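Local coordinates for protein putative metal-sulfur cluster biosynthesis proteins YuaD (PDB 1ORU) that is of unknown function but carries a MOSC domain, a family generally associated with binding molybdenum and pyridoxal phosphate, at residues A[46-51]-A[63-68]. Sequence-based numbering, arbitrary orientation.
Sequences LTKKAG and IFNRRQ. With SO4 (sulfate ion), chain C.
The Phe64 ring is met obliquely by Leu46: carbonyl O of Leu46 lies 3.3 Å from Phe64 CD1, and methyl CD1 of Leu46 lies 4.0 Å from Phe64 CE1, the two side chains crossing at about a right angle. Ile166 of strand 163-169 and Ile166 of the second subunit also pack on Phe64, which brings this part of the MOSC domain to the dimer interface. The segments form a two-stranded antiparallel beta ribbon, residues 47-49 against 62-64. Lys48 and Ile63 are its hydrogen-bonded pair, joined by Lys48 N to Ile63 O (2.8 Å) and Ile63 N to Lys48 O (2.9 Å). Past the ribbon, Asn65 N donates a hydrogen bond to Leu46 O from above the carbonyl plane, 36° out of it. The Asn65 amide crosses the Lys48 chain, OD1 4.0 Å from Lys48 CD, while ND2 is fixed by the carbonyls of His43 and Gly45. Lys48 runs alongside Ile63, CG 3.8 Å from Ile63 CG1, and a bend at chi3 (-68°) turns its ammonium to sulfate O3, 2.8 Å from NZ. Glu54 forms a salt bridge with the same nitrogen. The Arg67 guanidinium, hydrogen-bonded to Asn129, lies obliquely near the sulfate, but of the two only Lys48 bonds this anion, probably acquired from the crystallisation liquor. With a leucine in place of Lys48, Glu54 would probably lose its salt-bridge mate and the sulfate its bond to this strand. Farther along, Gln68 NE2 donates to Asn65 O at 3.0 Å, with the acceptor lying close to the plane of the glutamine amide.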
loop_
_atom_site.group_PDB
_atom_site.type_symbol
_atom_site.label_atom_id
_atom_site.label_comp_id
_atom_site.label_asym_id
_atom_site.label_seq_id
_atom_site.Cartn_x
_atom_site.Cartn_y
_atom_site.Cartn_z
ATOM N N LEU A 46 -10.437 -8.577 -6.614
ATOM C CA LEU A 46 -10.235 -7.136 -6.697
ATOM C C LEU A 46 -10.787 -6.483 -5.434
ATOM O O LEU A 46 -10.241 -5.500 -4.939
ATOM C CB LEU A 46 -10.971 -6.575 -7.922
ATOM C CG LEU A 46 -11.080 -5.052 -8.069
ATOM C CD1 LEU A 46 -9.704 -4.463 -8.337
ATOM C CD2 LEU A 46 -12.036 -4.708 -9.204
ATOM N N THR A 47 -11.873 -7.044 -4.910
ATOM C CA THR A 47 -12.504 -6.487 -3.728
ATOM C C THR A 47 -12.685 -7.486 -2.593
ATOM O O THR A 47 -12.469 -8.689 -2.756
ATOM C CB THR A 47 -13.890 -5.917 -4.069
ATOM O OG1 THR A 47 -14.755 -6.986 -4.473
ATOM C CG2 THR A 47 -13.787 -4.906 -5.209
ATOM N N LYS A 48 -13.085 -6.962 -1.441
ATOM C CA LYS A 48 -13.341 -7.766 -0.256
ATOM C C LYS A 48 -14.368 -7.012 0.583
ATOM O O LYS A 48 -14.649 -5.839 0.325
ATOM C CB LYS A 48 -12.065 -7.956 0.565
ATOM C CG LYS A 48 -11.499 -6.669 1.144
ATOM C CD LYS A 48 -10.546 -6.950 2.292
ATOM C CE LYS A 48 -11.300 -7.525 3.484
ATOM N NZ LYS A 48 -10.417 -7.780 4.648
ATOM N N LYS A 49 -14.935 -7.687 1.577
ATOM C CA LYS A 49 -15.906 -7.056 2.460
ATOM C C LYS A 49 -15.155 -6.542 3.682
ATOM O O LYS A 49 -14.315 -7.244 4.243
ATOM C CB LYS A 49 -16.975 -8.067 2.876
ATOM C CG LYS A 49 -17.761 -8.625 1.704
ATOM C CD LYS A 49 -18.690 -9.746 2.138
ATOM C CE LYS A 49 -19.367 -10.390 0.934
ATOM N NZ LYS A 49 -20.218 -11.556 1.317
ATOM N N ALA A 50 -15.448 -5.309 4.082
ATOM C CA ALA A 50 -14.787 -4.702 5.229
ATOM C C ALA A 50 -15.125 -5.440 6.519
ATOM O O ALA A 50 -16.230 -5.959 6.684
ATOM C CB ALA A 50 -15.185 -3.232 5.349
ATOM N N GLY A 51 -14.164 -5.479 7.429
ATOM C CA GLY A 51 -14.376 -6.147 8.697
ATOM C C GLY A 51 -13.654 -5.420 9.806
ATOM O O GLY A 51 -13.433 -4.209 9.727
ATOM N N ILE A 63 -14.901 -3.085 -0.477
ATOM C CA ILE A 63 -13.730 -2.232 -0.634
ATOM C C ILE A 63 -12.663 -2.978 -1.416
ATOM O O ILE A 63 -12.773 -4.184 -1.649
ATOM C CB ILE A 63 -13.121 -1.833 0.735
ATOM C CG1 ILE A 63 -12.731 -3.088 1.520
ATOM C CG2 ILE A 63 -14.108 -0.975 1.523
ATOM C CD1 ILE A 63 -12.153 -2.807 2.889
ATOM N N PHE A 64 -11.629 -2.252 -1.821
ATOM C CA PHE A 64 -10.531 -2.846 -2.564
ATOM C C PHE A 64 -9.858 -3.911 -1.695
ATOM O O PHE A 64 -9.714 -3.727 -0.488
ATOM C CB PHE A 64 -9.506 -1.775 -2.930
ATOM C CG PHE A 64 -8.265 -2.329 -3.545
ATOM C CD1 PHE A 64 -8.288 -2.843 -4.838
ATOM C CD2 PHE A 64 -7.081 -2.378 -2.820
ATOM C CE1 PHE A 64 -7.145 -3.404 -5.403
ATOM C CE2 PHE A 64 -5.930 -2.938 -3.374
ATOM C CZ PHE A 64 -5.964 -3.451 -4.669
ATOM N N ASN A 65 -9.439 -5.012 -2.311
ATOM C CA ASN A 65 -8.783 -6.092 -1.574
ATOM C C ASN A 65 -7.276 -5.873 -1.463
ATOM O O ASN A 65 -6.498 -6.245 -2.342
ATOM C CB ASN A 65 -9.077 -7.439 -2.234
ATOM C CG ASN A 65 -8.387 -8.596 -1.530
ATOM O OD1 ASN A 65 -8.047 -8.506 -0.350
ATOM N ND2 ASN A 65 -8.190 -9.691 -2.251
ATOM N N ARG A 66 -6.886 -5.274 -0.350
ATOM C CA ARG A 66 -5.502 -4.948 -0.048
ATOM C C ARG A 66 -4.712 -6.137 0.508
ATOM O O ARG A 66 -3.493 -6.211 0.362
ATOM C CB ARG A 66 -5.507 -3.814 0.968
ATOM C CG ARG A 66 -4.164 -3.337 1.406
ATOM C CD ARG A 66 -4.311 -2.486 2.650
ATOM N NE ARG A 66 -3.078 -1.766 2.928
ATOM C CZ ARG A 66 -2.680 -1.399 4.140
ATOM N NH1 ARG A 66 -3.424 -1.692 5.198
ATOM N NH2 ARG A 66 -1.543 -0.729 4.287
ATOM N N ARG A 67 -5.413 -7.065 1.151
ATOM C CA ARG A 67 -4.779 -8.234 1.750
ATOM C C ARG A 67 -4.890 -9.453 0.831
ATOM O O ARG A 67 -5.586 -10.423 1.140
ATOM C CB ARG A 67 -5.434 -8.510 3.106
ATOM C CG ARG A 67 -5.265 -7.360 4.107
ATOM C CD ARG A 67 -6.246 -7.475 5.272
ATOM N NE ARG A 67 -6.102 -8.752 5.962
ATOM C CZ ARG A 67 -5.187 -9.009 6.893
ATOM N NH1 ARG A 67 -4.332 -8.067 7.269
ATOM N NH2 ARG A 67 -5.109 -10.223 7.425
ATOM N N GLN A 68 -4.188 -9.397 -0.297
ATOM C CA GLN A 68 -4.217 -10.473 -1.286
ATOM C C GLN A 68 -3.340 -11.671 -0.960
ATOM O O GLN A 68 -3.724 -12.806 -1.219
ATOM C CB GLN A 68 -3.820 -9.922 -2.656
ATOM C CG GLN A 68 -4.844 -8.968 -3.236
ATOM C CD GLN A 68 -4.330 -8.230 -4.456
ATOM O OE1 GLN A 68 -3.449 -8.715 -5.161
ATOM N NE2 GLN A 68 -4.893 -7.057 -4.718
HETATM S S SO4 C . -10.413 -10.819 6.871
HETATM O O1 SO4 C . -9.803 -11.701 5.844
HETATM O O2 SO4 C . -9.346 -10.039 7.536
HETATM O O3 SO4 C . -11.385 -9.896 6.235
HETATM O O4 SO4 C . -11.126 -11.655 7.868
#